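Putative transcriptional regulator protein, LacI family (Rhizobium etli, PDB 3MIZ) probably acts as a LacI-family transcriptional repressor that binds cis-regulatory DNA. Local coordinates at residues Val30-Gly35 with Met97-Pro102; Pro109-Asp114 with Gly257-Lys262; Arg124-Arg129 with Pro198-Ser203; Arg222-Val227 with Leu242-Thr247. All blocks are in the same frame, centred on the assembly; numbering follows the deposited sequence.

Interaction 1 of 4, residues Val30-Gly35 with Met97-Pro102; sequences VDIVRG and MINCRP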
loop_
_atom_site.group_PDB
_atom_site.type_symbol
_atom_site.label_atom_id
_atom_site.label_comp_id
_atom_site.label_asym_id
_atom_site.label_seq_id
_atom_site.Cartn_x
_atom_site.Cartn_y
_atom_site.Cartn_z
ATOM N N VAL A 30 3.427 6.055 -2.246
ATOM C CA VAL A 30 3.250 7.042 -1.196
ATOM C C VAL A 30 4.594 7.518 -0.676
ATOM O O VAL A 30 4.688 8.601 -0.101
ATOM C CB VAL A 30 2.441 6.468 -0.013
ATOM C CG1 VAL A 30 1.067 6.027 -0.489
ATOM C CG2 VAL A 30 3.191 5.305 0.615
ATOM N N ASP A 31 5.636 6.709 -0.870
ATOM C CA ASP A 31 6.966 7.095 -0.412
ATOM C C ASP A 31 7.421 8.401 -1.059
ATOM O O ASP A 31 8.232 9.132 -0.493
ATOM C CB ASP A 31 7.979 5.985 -0.698
ATOM C CG ASP A 31 8.507 5.347 0.570
ATOM O OD1 ASP A 31 7.692 5.056 1.474
ATOM O OD2 ASP A 31 9.734 5.135 0.662
ATOM N N ILE A 32 6.912 8.700 -2.252
ATOM C CA ILE A 32 7.293 9.957 -2.889
ATOM C C ILE A 32 6.705 11.051 -2.016
ATOM O O ILE A 32 7.367 12.039 -1.698
ATOM C CB ILE A 32 6.712 10.095 -4.309
ATOM C CG1 ILE A 32 7.355 9.064 -5.235
ATOM C CG2 ILE A 32 6.993 11.514 -4.847
ATOM C CD1 ILE A 32 6.715 9.014 -6.619
ATOM N N VAL A 33 5.451 10.864 -1.627
ATOM C CA VAL A 33 4.772 11.840 -0.790
ATOM C C VAL A 33 5.518 11.953 0.531
ATOM O O VAL A 33 5.717 13.050 1.048
ATOM C CB VAL A 33 3.313 11.431 -0.552
ATOM C CG1 VAL A 33 2.582 12.516 0.220
ATOM C CG2 VAL A 33 2.634 11.179 -1.890
ATOM N N ARG A 34 5.947 10.811 1.061
ATOM C CA ARG A 34 6.700 10.779 2.308
ATOM C C ARG A 34 7.961 11.630 2.169
ATOM O O ARG A 34 8.321 12.379 3.076
ATOM C CB ARG A 34 7.085 9.332 2.643
ATOM C CG ARG A 34 7.970 9.181 3.868
ATOM C CD ARG A 34 8.597 7.788 3.915
ATOM N NE ARG A 34 9.769 7.772 4.781
ATOM C CZ ARG A 34 10.787 6.930 4.650
ATOM N NH1 ARG A 34 10.783 6.021 3.680
ATOM N NH2 ARG A 34 11.816 7.002 5.485
ATOM N N GLY A 35 8.629 11.508 1.026
ATOM C CA GLY A 35 9.837 12.278 0.787
ATOM C C GLY A 35 9.519 13.757 0.658
ATOM O O GLY A 35 10.233 14.605 1.199
HETATM N N MSE A 97 7.852 17.781 -12.312
HETATM C CA MSE A 97 7.228 16.468 -12.463
HETATM C C MSE A 97 8.074 15.395 -11.780
HETATM O O MSE A 97 9.296 15.404 -11.888
HETATM C CB MSE A 97 7.059 16.141 -13.955
HETATM C CG MSE A 97 6.087 17.084 -14.661
HETATM SE SE MSE A 97 5.993 16.788 -16.581
HETATM C CE MSE A 97 5.037 15.123 -16.557
ATOM N N ILE A 98 7.418 14.485 -11.064
ATOM C CA ILE A 98 8.124 13.411 -10.366
ATOM C C ILE A 98 7.540 12.045 -10.722
ATOM O O ILE A 98 6.333 11.817 -10.573
ATOM C CB ILE A 98 8.048 13.588 -8.837
ATOM C CG1 ILE A 98 8.592 14.974 -8.443
ATOM C CG2 ILE A 98 8.878 12.485 -8.152
ATOM C CD1 ILE A 98 8.237 15.402 -7.008
ATOM N N ASN A 99 8.413 11.157 -11.186
ATOM C CA ASN A 99 8.073 9.784 -11.584
ATOM C C ASN A 99 7.425 9.761 -12.963
ATOM O O ASN A 99 6.796 8.774 -13.359
ATOM C CB ASN A 99 7.123 9.136 -10.569
ATOM C CG ASN A 99 7.203 7.619 -10.587
ATOM O OD1 ASN A 99 6.273 6.926 -10.177
ATOM N ND2 ASN A 99 8.325 7.098 -11.056
ATOM N N CYS A 100 7.581 10.859 -13.688
ATOM C CA CYS A 100 7.014 10.982 -15.010
ATOM C C CYS A 100 7.799 12.010 -15.813
ATOM O O CYS A 100 8.599 12.774 -15.265
ATOM C CB CYS A 100 5.534 11.388 -14.915
ATOM S SG CYS A 100 5.204 12.885 -13.921
ATOM N N ARG A 101 7.571 12.006 -17.120
ATOM C CA ARG A 101 8.244 12.915 -18.031
ATOM C C ARG A 101 7.202 13.501 -18.984
ATOM O O ARG A 101 6.254 12.818 -19.377
ATOM C CB ARG A 101 9.304 12.137 -18.818
ATOM C CG ARG A 101 9.560 12.615 -20.233
ATOM C CD ARG A 101 10.409 11.599 -20.976
ATOM N NE ARG A 101 10.082 10.244 -20.532
ATOM C CZ ARG A 101 10.651 9.130 -20.986
ATOM N NH1 ARG A 101 11.594 9.179 -21.922
ATOM N NH2 ARG A 101 10.289 7.961 -20.478
ATOM N N PRO A 102 7.374 14.770 -19.373
ATOM C CA PRO A 102 6.410 15.386 -20.288
ATOM C C PRO A 102 6.503 14.784 -21.682
ATOM O O PRO A 102 7.568 14.322 -22.093
ATOM C CB PRO A 102 6.815 16.857 -20.275
ATOM C CG PRO A 102 8.311 16.781 -20.096
ATOM C CD PRO A 102 8.454 15.713 -19.024
#
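Ile-32 comes off its helix pointing toward the corner where the chain turns through Ile-98 and Asn-99, and its two branches divide the work. The methyl CG2 of Ile-32 meets the methyl CG2 of Ile-98 at 3.9 Å. The two isoleucines are not stacked end on; they slip past each other in opposite directions, and the closest approach is between these short branches. In Ile-32 the CG1 arm lies beside the backbone N (chi1 -67°) and is then extended, which carries its CD1 on to Asn-99, 4.0 Å from CB. There the two side chains cross at roughly a right angle, and the contact is made at the root of the asparagine.

All three residues are buried and no hydrogen bond links the segments. Val-77 of strand 73-78 and Tyr-253 of helix 253-268 also touch Ile-32. Next to it on the helix, Asp-31 OD2 pairs with Arg-34 through a weak bond and forms a salt bridge with Arg-236. A helix laying an isoleucine against the turn just past strand 95-97, at the C-terminal end of a parallel strand, is the alpha/beta packing of the Rossmann-like N-terminal lobe in the periplasmic-binding-protein fold.

Interaction 2 of 4, residues Pro109-Asp114 with Gly257-Lys262; sequences PSIEPD and GREGAK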
loop_
_atom_site.group_PDB
_atom_site.type_symbol
_atom_site.label_atom_id
_atom_site.label_comp_id
_atom_site.label_asym_id
_atom_site.label_seq_id
_atom_site.Cartn_x
_atom_site.Cartn_y
_atom_site.Cartn_z
ATOM N N PRO A 109 10.553 20.662 -15.870
ATOM C CA PRO A 109 11.635 19.835 -15.335
ATOM C C PRO A 109 11.025 18.542 -14.806
ATOM O O PRO A 109 9.872 18.520 -14.368
ATOM C CB PRO A 109 12.227 20.703 -14.228
ATOM C CG PRO A 109 11.088 21.584 -13.825
ATOM C CD PRO A 109 10.454 21.935 -15.138
ATOM N N SER A 110 11.791 17.460 -14.855
ATOM C CA SER A 110 11.274 16.184 -14.391
ATOM C C SER A 110 12.369 15.326 -13.797
ATOM O O SER A 110 13.535 15.424 -14.181
ATOM C CB SER A 110 10.607 15.430 -15.539
ATOM O OG SER A 110 11.532 15.162 -16.574
ATOM N N ILE A 111 11.982 14.490 -12.843
ATOM C CA ILE A 111 12.925 13.592 -12.202
ATOM C C ILE A 111 12.230 12.233 -12.088
ATOM O O ILE A 111 11.110 12.130 -11.580
ATOM C CB ILE A 111 13.364 14.166 -10.830
ATOM C CG1 ILE A 111 14.482 13.310 -10.239
ATOM C CG2 ILE A 111 12.168 14.279 -9.894
ATOM C CD1 ILE A 111 15.241 13.988 -9.083
ATOM N N GLU A 112 12.894 11.204 -12.605
ATOM C CA GLU A 112 12.361 9.844 -12.629
ATOM C C GLU A 112 13.387 8.811 -12.176
ATOM O O GLU A 112 14.589 9.082 -12.150
ATOM C CB GLU A 112 11.989 9.452 -14.053
ATOM C CG GLU A 112 10.982 10.325 -14.774
ATOM C CD GLU A 112 10.993 10.025 -16.260
ATOM O OE1 GLU A 112 11.902 10.527 -16.955
ATOM O OE2 GLU A 112 10.115 9.273 -16.729
ATOM N N PRO A 113 12.918 7.593 -11.858
ATOM C CA PRO A 113 13.796 6.501 -11.426
ATOM C C PRO A 113 14.291 5.821 -12.701
ATOM O O PRO A 113 13.638 5.911 -13.749
ATOM C CB PRO A 113 12.853 5.611 -10.623
ATOM C CG PRO A 113 11.586 5.718 -11.400
ATOM C CD PRO A 113 11.501 7.213 -11.702
ATOM N N ASP A 114 15.426 5.136 -12.627
ATOM C CA ASP A 114 15.978 4.476 -13.801
ATOM C C ASP A 114 15.650 2.979 -13.845
ATOM O O ASP A 114 16.477 2.146 -13.472
ATOM C CB ASP A 114 17.495 4.668 -13.825
ATOM C CG ASP A 114 18.080 4.527 -15.212
ATOM O OD1 ASP A 114 17.544 3.745 -16.024
ATOM O OD2 ASP A 114 19.101 5.194 -15.478
ATOM N N GLY A 257 11.032 12.203 -4.098
ATOM C CA GLY A 257 10.177 13.192 -3.468
ATOM C C GLY A 257 10.987 14.320 -2.849
ATOM O O GLY A 257 10.699 15.494 -3.074
ATOM N N ARG A 258 12.009 13.976 -2.072
ATOM C CA ARG A 258 12.841 15.002 -1.452
ATOM C C ARG A 258 13.549 15.850 -2.504
ATOM O O ARG A 258 13.559 17.084 -2.412
ATOM C CB ARG A 258 13.881 14.363 -0.529
ATOM C CG ARG A 258 13.297 13.626 0.663
ATOM C CD ARG A 258 14.422 13.175 1.586
ATOM N NE ARG A 258 15.244 14.305 2.006
ATOM C CZ ARG A 258 14.810 15.285 2.792
ATOM N NH1 ARG A 258 13.566 15.267 3.249
ATOM N NH2 ARG A 258 15.611 16.291 3.108
ATOM N N GLU A 259 14.141 15.199 -3.503
ATOM C CA GLU A 259 14.846 15.935 -4.555
ATOM C C GLU A 259 13.886 16.806 -5.361
ATOM O O GLU A 259 14.187 17.963 -5.658
ATOM C CB GLU A 259 15.579 14.972 -5.497
ATOM C CG GLU A 259 16.863 14.377 -4.924
ATOM C CD GLU A 259 17.902 15.437 -4.605
ATOM O OE1 GLU A 259 18.200 16.275 -5.485
ATOM O OE2 GLU A 259 18.426 15.428 -3.472
ATOM N N GLY A 260 12.734 16.244 -5.717
ATOM C CA GLY A 260 11.750 16.990 -6.482
ATOM C C GLY A 260 11.293 18.243 -5.765
ATOM O O GLY A 260 11.172 19.306 -6.376
ATOM N N ALA A 261 11.036 18.119 -4.465
ATOM C CA ALA A 261 10.585 19.249 -3.659
ATOM C C ALA A 261 11.643 20.354 -3.607
ATOM O O ALA A 261 11.325 21.523 -3.798
ATOM C CB ALA A 261 10.232 18.777 -2.236
ATOM N N LYS A 262 12.895 19.984 -3.357
ATOM C CA LYS A 262 13.966 20.977 -3.297
ATOM C C LYS A 262 14.084 21.687 -4.641
ATOM O O LYS A 262 14.219 22.912 -4.706
ATOM C CB LYS A 262 15.305 20.321 -2.949
ATOM C CG LYS A 262 16.440 21.332 -2.843
ATOM C CD LYS A 262 17.795 20.677 -2.667
ATOM C CE LYS A 262 18.896 21.735 -2.668
ATOM N NZ LYS A 262 20.241 21.150 -2.425
#
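Of the 109-114 segment, Ile-111 is the residue that meets 257-262, landing on Glu-259 and Gly-260. The segment starts at Pro-109, which is hydrogen-bonded through its backbone to Met-97, and enters the strand at Ser-110, which bonds through its backbone to Arg-278 of strand 277-285. Next comes Ile-111, pointing at the helix. Its CG1 is anti to the backbone N (chi1 -173°) and chi2 is extended, so the long arm stands out from the strand and sets CD1 3.7 Å from CB of Glu-259, the two side chains crossing at about a right angle. The short branch, CG2, sits between the backbone N and the carbonyl carbon and faces the helix backbone at Gly-260, 4.4 Å from CA. Having no side chain, the glycine presents bare backbone to that methyl.

Further along, Glu-112 faces the other way, and its OE2 makes a salt bridge with Arg-81. Pro-113 packs on Leu-256, one turn earlier on the same helix, which Ile-111 touches as well. At Asp-114 the strand gives way to helix 115-127, with OD1 capping the backbone N of Gln-117.

Glu-259 offers the isoleucine only the base of its side chain: the chain bends at chi2 (-62°) and takes the carboxylate away, where it has a long, weak ion pair with Arg-278. Hydrocarbon therefore meets hydrocarbon while the charge is carried off to the exposed side, and with no hydrogen bond across the segments the contact rests on van der Waals packing.

Interaction 3 of 4, residues Arg124-Arg129 with Pro198-Ser203; sequences RYLLER and PTAIMS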
loop_
_atom_site.group_PDB
_atom_site.type_symbol
_atom_site.label_atom_id
_atom_site.label_comp_id
_atom_site.label_asym_id
_atom_site.label_seq_id
_atom_site.Cartn_x
_atom_site.Cartn_y
_atom_site.Cartn_z
ATOM N N ARG A 124 22.577 -8.500 -14.229
ATOM C CA ARG A 124 24.019 -8.759 -14.137
ATOM C C ARG A 124 24.342 -9.465 -12.815
ATOM O O ARG A 124 25.254 -10.302 -12.744
ATOM C CB ARG A 124 24.805 -7.446 -14.210
ATOM C CG ARG A 124 24.737 -6.726 -15.555
ATOM C CD ARG A 124 25.359 -5.340 -15.441
ATOM N NE ARG A 124 26.724 -5.380 -14.913
ATOM C CZ ARG A 124 27.818 -5.519 -15.656
ATOM N NH1 ARG A 124 27.725 -5.634 -16.974
ATOM N NH2 ARG A 124 29.015 -5.531 -15.077
ATOM N N TYR A 125 23.609 -9.107 -11.767
ATOM C CA TYR A 125 23.796 -9.712 -10.450
ATOM C C TYR A 125 23.655 -11.232 -10.566
ATOM O O TYR A 125 24.496 -11.986 -10.074
ATOM C CB TYR A 125 22.759 -9.146 -9.471
ATOM C CG TYR A 125 22.755 -9.811 -8.111
ATOM C CD1 TYR A 125 22.004 -10.962 -7.878
ATOM C CD2 TYR A 125 23.510 -9.294 -7.060
ATOM C CE1 TYR A 125 22.002 -11.583 -6.631
ATOM C CE2 TYR A 125 23.516 -9.909 -5.806
ATOM C CZ TYR A 125 22.761 -11.050 -5.599
ATOM O OH TYR A 125 22.766 -11.657 -4.363
ATOM N N LEU A 126 22.593 -11.673 -11.230
ATOM C CA LEU A 126 22.355 -13.094 -11.419
ATOM C C LEU A 126 23.425 -13.724 -12.311
ATOM O O LEU A 126 23.939 -14.796 -11.999
ATOM C CB LEU A 126 20.964 -13.314 -12.014
ATOM C CG LEU A 126 19.829 -12.976 -11.042
ATOM C CD1 LEU A 126 18.483 -13.037 -11.745
ATOM C CD2 LEU A 126 19.869 -13.962 -9.858
ATOM N N LEU A 127 23.766 -13.053 -13.411
ATOM C CA LEU A 127 24.780 -13.559 -14.347
ATOM C C LEU A 127 26.138 -13.755 -13.681
ATOM O O LEU A 127 26.862 -14.711 -13.987
ATOM C CB LEU A 127 24.935 -12.600 -15.534
ATOM C CG LEU A 127 23.679 -12.402 -16.384
ATOM C CD1 LEU A 127 23.928 -11.338 -17.458
ATOM C CD2 LEU A 127 23.292 -13.732 -17.021
ATOM N N GLU A 128 26.496 -12.847 -12.780
ATOM C CA GLU A 128 27.770 -12.955 -12.086
ATOM C C GLU A 128 27.679 -14.025 -11.001
ATOM O O GLU A 128 28.688 -14.391 -10.396
ATOM C CB GLU A 128 28.156 -11.608 -11.469
ATOM C CG GLU A 128 28.170 -10.466 -12.476
ATOM C CD GLU A 128 28.654 -9.156 -11.882
ATOM O OE1 GLU A 128 28.186 -8.786 -10.782
ATOM O OE2 GLU A 128 29.498 -8.491 -12.519
ATOM N N ARG A 129 26.468 -14.523 -10.762
ATOM C CA ARG A 129 26.251 -15.558 -9.753
ATOM C C ARG A 129 25.981 -16.933 -10.372
ATOM O O ARG A 129 25.270 -17.755 -9.787
ATOM C CB ARG A 129 25.088 -15.182 -8.823
ATOM C CG ARG A 129 25.250 -13.862 -8.067
ATOM C CD ARG A 129 26.490 -13.847 -7.205
ATOM N NE ARG A 129 26.525 -12.712 -6.280
ATOM C CZ ARG A 129 26.554 -11.433 -6.644
ATOM N NH1 ARG A 129 26.547 -11.094 -7.928
ATOM N NH2 ARG A 129 26.621 -10.487 -5.718
ATOM N N PRO A 198 14.326 -23.023 -15.151
ATOM C CA PRO A 198 15.324 -21.974 -14.910
ATOM C C PRO A 198 15.840 -22.045 -13.469
ATOM O O PRO A 198 15.123 -22.494 -12.572
ATOM C CB PRO A 198 14.553 -20.680 -15.203
ATOM C CG PRO A 198 13.120 -21.055 -14.952
ATOM C CD PRO A 198 13.032 -22.442 -15.542
ATOM N N THR A 199 17.082 -21.616 -13.256
ATOM C CA THR A 199 17.690 -21.638 -11.928
ATOM C C THR A 199 17.421 -20.341 -11.176
ATOM O O THR A 199 17.586 -20.273 -9.962
ATOM C CB THR A 199 19.227 -21.861 -12.011
ATOM O OG1 THR A 199 19.841 -20.759 -12.690
ATOM C CG2 THR A 199 19.537 -23.145 -12.775
ATOM N N ALA A 200 17.010 -19.313 -11.914
ATOM C CA ALA A 200 16.696 -18.019 -11.329
ATOM C C ALA A 200 15.484 -17.442 -12.050
ATOM O O ALA A 200 15.302 -17.660 -13.253
ATOM C CB ALA A 200 17.894 -17.059 -11.458
ATOM N N ILE A 201 14.640 -16.739 -11.306
ATOM C CA ILE A 201 13.456 -16.117 -11.898
ATOM C C ILE A 201 13.395 -14.680 -11.419
ATOM O O ILE A 201 13.491 -14.397 -10.219
ATOM C CB ILE A 201 12.134 -16.827 -11.504
ATOM C CG1 ILE A 201 12.068 -18.211 -12.158
ATOM C CG2 ILE A 201 10.921 -16.002 -12.005
ATOM C CD1 ILE A 201 10.828 -19.014 -11.793
HETATM N N MSE A 202 13.266 -13.772 -12.372
HETATM C CA MSE A 202 13.182 -12.361 -12.049
HETATM C C MSE A 202 11.722 -12.008 -12.122
HETATM O O MSE A 202 11.067 -12.264 -13.133
HETATM C CB MSE A 202 13.972 -11.526 -13.056
HETATM C CG MSE A 202 15.466 -11.694 -12.947
HETATM SE SE MSE A 202 16.388 -10.448 -14.087
HETATM C CE MSE A 202 16.149 -8.842 -13.073
ATOM N N SER A 203 11.211 -11.441 -11.036
ATOM C CA SER A 203 9.815 -11.047 -10.962
ATOM C C SER A 203 9.643 -9.614 -11.452
ATOM O O SER A 203 10.439 -8.728 -11.106
ATOM C CB SER A 203 9.324 -11.165 -9.514
ATOM O OG SER A 203 7.955 -10.818 -9.410
#
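Helix 115-127 covers one face of the C-terminal lobe's central sheet, and Leu-126 is the side chain it presses onto strand 200-203. The leucine points at the strand; with CG beside the backbone N (chi1 -69°) and chi2 extended, the two methyls fall on the strand. CD1 lies 3.5 Å from CG of Met-202, a tight approach, and 4.1 Å from the selenium SE of that selenomethionine. CD2 rests on Ala-200, 4.0 Å from CB, and CD1 comes nearly as close to the same methyl.

Alternation along the strand sets up this face. Ala-200 and Met-202 supply the surface under the helix, whereas Ile-201 points away and packs on Met-191 and Leu-192 of helix 184-192. The sheet is thus sandwiched between helical layers, as expected of the Rossmann-like lobe of a periplasmic-binding-protein fold, and Val-230 on the neighbouring parallel strand widens the floor under Leu-126.

The bond from CA to CB of Met-202 does not aim at the helix; the side chain then runs past the leucine in the opposite direction and bends at its last torsion, chi3 75°. On the helix side, Glu-128 N bonds to Arg-124 O at 2.8 Å, and Arg-129 N reaches back to the carbonyl O of Leu-126 at 2.8 Å.

Interaction 4 of 4, residues Arg222-Val227 with Leu242-Thr247; sequences RIPQDV and LKPELT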
loop_
_atom_site.group_PDB
_atom_site.type_symbol
_atom_site.label_atom_id
_atom_site.label_comp_id
_atom_site.label_asym_id
_atom_site.label_seq_id
_atom_site.Cartn_x
_atom_site.Cartn_y
_atom_site.Cartn_z
ATOM N N ARG A 222 13.137 -25.230 -2.819
ATOM C CA ARG A 222 13.620 -24.350 -1.756
ATOM C C ARG A 222 14.121 -23.106 -2.470
ATOM O O ARG A 222 14.798 -23.206 -3.499
ATOM C CB ARG A 222 14.763 -25.017 -0.989
ATOM C CG ARG A 222 14.407 -26.395 -0.458
ATOM C CD ARG A 222 15.592 -27.074 0.223
ATOM N NE ARG A 222 15.236 -28.410 0.700
ATOM C CZ ARG A 222 16.041 -29.196 1.412
ATOM N NH1 ARG A 222 17.260 -28.784 1.735
ATOM N NH2 ARG A 222 15.624 -30.394 1.803
ATOM N N ILE A 223 13.812 -21.934 -1.933
ATOM C CA ILE A 223 14.205 -20.715 -2.619
ATOM C C ILE A 223 15.680 -20.616 -3.010
ATOM O O ILE A 223 16.076 -21.172 -4.033
ATOM C CB ILE A 223 13.748 -19.460 -1.851
ATOM C CG1 ILE A 223 12.247 -19.552 -1.558
ATOM C CG2 ILE A 223 14.038 -18.212 -2.678
ATOM C CD1 ILE A 223 11.361 -19.682 -2.803
ATOM N N PRO A 224 16.527 -19.953 -2.205
ATOM C CA PRO A 224 17.899 -19.931 -2.721
ATOM C C PRO A 224 18.448 -21.277 -3.225
ATOM O O PRO A 224 18.943 -21.359 -4.347
ATOM C CB PRO A 224 18.698 -19.362 -1.547
ATOM C CG PRO A 224 17.936 -19.850 -0.363
ATOM C CD PRO A 224 16.500 -19.618 -0.771
ATOM N N GLN A 225 18.325 -22.325 -2.414
ATOM C CA GLN A 225 18.850 -23.648 -2.766
ATOM C C GLN A 225 18.436 -24.219 -4.124
ATOM O O GLN A 225 19.285 -24.648 -4.903
ATOM C CB GLN A 225 18.491 -24.667 -1.679
ATOM C CG GLN A 225 19.122 -26.047 -1.885
ATOM C CD GLN A 225 18.604 -27.089 -0.902
ATOM O OE1 GLN A 225 18.625 -26.882 0.314
ATOM N NE2 GLN A 225 18.136 -28.220 -1.427
ATOM N N ASP A 226 17.141 -24.239 -4.406
ATOM C CA ASP A 226 16.655 -24.798 -5.665
ATOM C C ASP A 226 16.400 -23.777 -6.780
ATOM O O ASP A 226 16.576 -24.083 -7.963
ATOM C CB ASP A 226 15.404 -25.628 -5.380
ATOM C CG ASP A 226 15.709 -26.838 -4.506
ATOM O OD1 ASP A 226 14.806 -27.317 -3.795
ATOM O OD2 ASP A 226 16.867 -27.310 -4.541
ATOM N N VAL A 227 15.987 -22.568 -6.409
ATOM C CA VAL A 227 15.742 -21.520 -7.397
ATOM C C VAL A 227 15.894 -20.146 -6.759
ATOM O O VAL A 227 15.346 -19.892 -5.692
ATOM C CB VAL A 227 14.327 -21.638 -8.013
ATOM C CG1 VAL A 227 13.260 -21.454 -6.935
ATOM C CG2 VAL A 227 14.157 -20.600 -9.123
ATOM N N LEU A 242 8.387 -11.766 2.846
ATOM C CA LEU A 242 8.843 -13.005 2.240
ATOM C C LEU A 242 10.106 -13.485 2.944
ATOM O O LEU A 242 10.943 -12.685 3.374
ATOM C CB LEU A 242 9.140 -12.803 0.750
ATOM C CG LEU A 242 7.993 -12.259 -0.111
ATOM C CD1 LEU A 242 8.494 -11.992 -1.523
ATOM C CD2 LEU A 242 6.833 -13.247 -0.117
ATOM N N LYS A 243 10.223 -14.799 3.070
ATOM C CA LYS A 243 11.389 -15.416 3.687
ATOM C C LYS A 243 11.771 -16.529 2.724
ATOM O O LYS A 243 10.940 -17.376 2.392
ATOM C CB LYS A 243 11.033 -16.015 5.054
ATOM C CG LYS A 243 10.395 -15.039 6.036
ATOM C CD LYS A 243 11.359 -13.947 6.476
ATOM C CE LYS A 243 10.692 -13.002 7.468
ATOM N NZ LYS A 243 11.612 -11.940 7.958
ATOM N N PRO A 244 13.026 -16.545 2.255
ATOM C CA PRO A 244 14.100 -15.595 2.575
ATOM C C PRO A 244 13.814 -14.171 2.112
ATOM O O PRO A 244 13.018 -13.949 1.188
ATOM C CB PRO A 244 15.304 -16.188 1.854
ATOM C CG PRO A 244 14.679 -16.776 0.625
ATOM C CD PRO A 244 13.449 -17.469 1.186
ATOM N N GLU A 245 14.465 -13.210 2.766
ATOM C CA GLU A 245 14.313 -11.798 2.429
ATOM C C GLU A 245 14.620 -11.627 0.940
ATOM O O GLU A 245 15.633 -12.117 0.451
ATOM C CB GLU A 245 15.282 -10.955 3.264
ATOM C CG GLU A 245 14.950 -10.896 4.741
ATOM C CD GLU A 245 13.681 -10.113 5.021
ATOM O OE1 GLU A 245 12.604 -10.532 4.548
ATOM O OE2 GLU A 245 13.762 -9.072 5.715
ATOM N N LEU A 246 13.746 -10.911 0.240
ATOM C CA LEU A 246 13.869 -10.697 -1.206
ATOM C C LEU A 246 14.921 -9.701 -1.693
ATOM O O LEU A 246 14.903 -8.522 -1.325
ATOM C CB LEU A 246 12.508 -10.280 -1.764
ATOM C CG LEU A 246 12.346 -10.175 -3.282
ATOM C CD1 LEU A 246 12.486 -11.551 -3.923
ATOM C CD2 LEU A 246 10.978 -9.594 -3.595
ATOM N N THR A 247 15.829 -10.181 -2.536
ATOM C CA THR A 247 16.853 -9.322 -3.119
ATOM C C THR A 247 16.128 -8.571 -4.236
ATOM O O THR A 247 15.430 -9.178 -5.046
ATOM C CB THR A 247 18.007 -10.162 -3.658
ATOM O OG1 THR A 247 18.732 -10.710 -2.542
ATOM C CG2 THR A 247 18.945 -9.316 -4.514
#
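The carbonyl O of Arg-222 is gripped by two backbone donors, Asp-226 N at 2.7 Å and Val-227 N at a longer 3.2 Å. Two further polar atoms of the same arginine are bonded. Its backbone N gives a nearly straight bond (163°) to OD1 of Asp-226, 2.8 Å away, on the anti side of the carboxylate and well out of its plane. Its NH1 meets OE1 of Gln-225 at 2.7 Å, in the carbonyl plane and on a lone pair, although the oxygen is tilted 20° from the guanidinium plane.

This bonded turn sets Ile-223 and Pro-224 against Pro-244, which follows a cis peptide bond. Pro-244 CD lies 3.6 Å from CB of Ile-223 and equally near its CG1, while Pro-244 CG approaches CG2 of the isoleucine. The same CG also meets CD of Pro-224 at 3.7 Å, the two proline side chains reaching toward each other tip to tip, so one corner of the ring touches both residues. Ile-223 carries CG1 beside its backbone N and CG2 beside its carbonyl carbon, so that CG1 lies by CD and CG2 by CG, along the CG-CD bond of the proline.

Pro-244 O is hydrogen-bonded to Tyr-213 OH on helix 206-217. Nearby, Leu-242 and Lys-243 pack on Ile-210 and Gln-211 of the second subunit. Polar bonds thus hold the short helical turn to itself, but what crosses to the 242-247 loop is purely apolar, a fit of rigid rings and a branched side chain without any directional bond.

The four contacts fall into two groups, one in each lobe. Interactions 1 and 2, centres about 6 Å apart, share the packing of helices 30-42 and 253-268 about the N-terminal lobe's strands, and they meet directly where Asn-99 N probably bonds to Ile-111 O. Interactions 3 and 4, centres about 12 Å apart, lie in the C-terminal lobe and touch through Val-227 CG2 and Thr-199 O. Between the groups the centres are about 29 to 33 Å apart. The chain passes to the second lobe after strand 110-113, returns by way of strand 248-250 to helix 253-268, and goes back along 277-285, so interaction 2 encloses interactions 3 and 4 in sequence. Interactions 1 and 4 both border the second subunit.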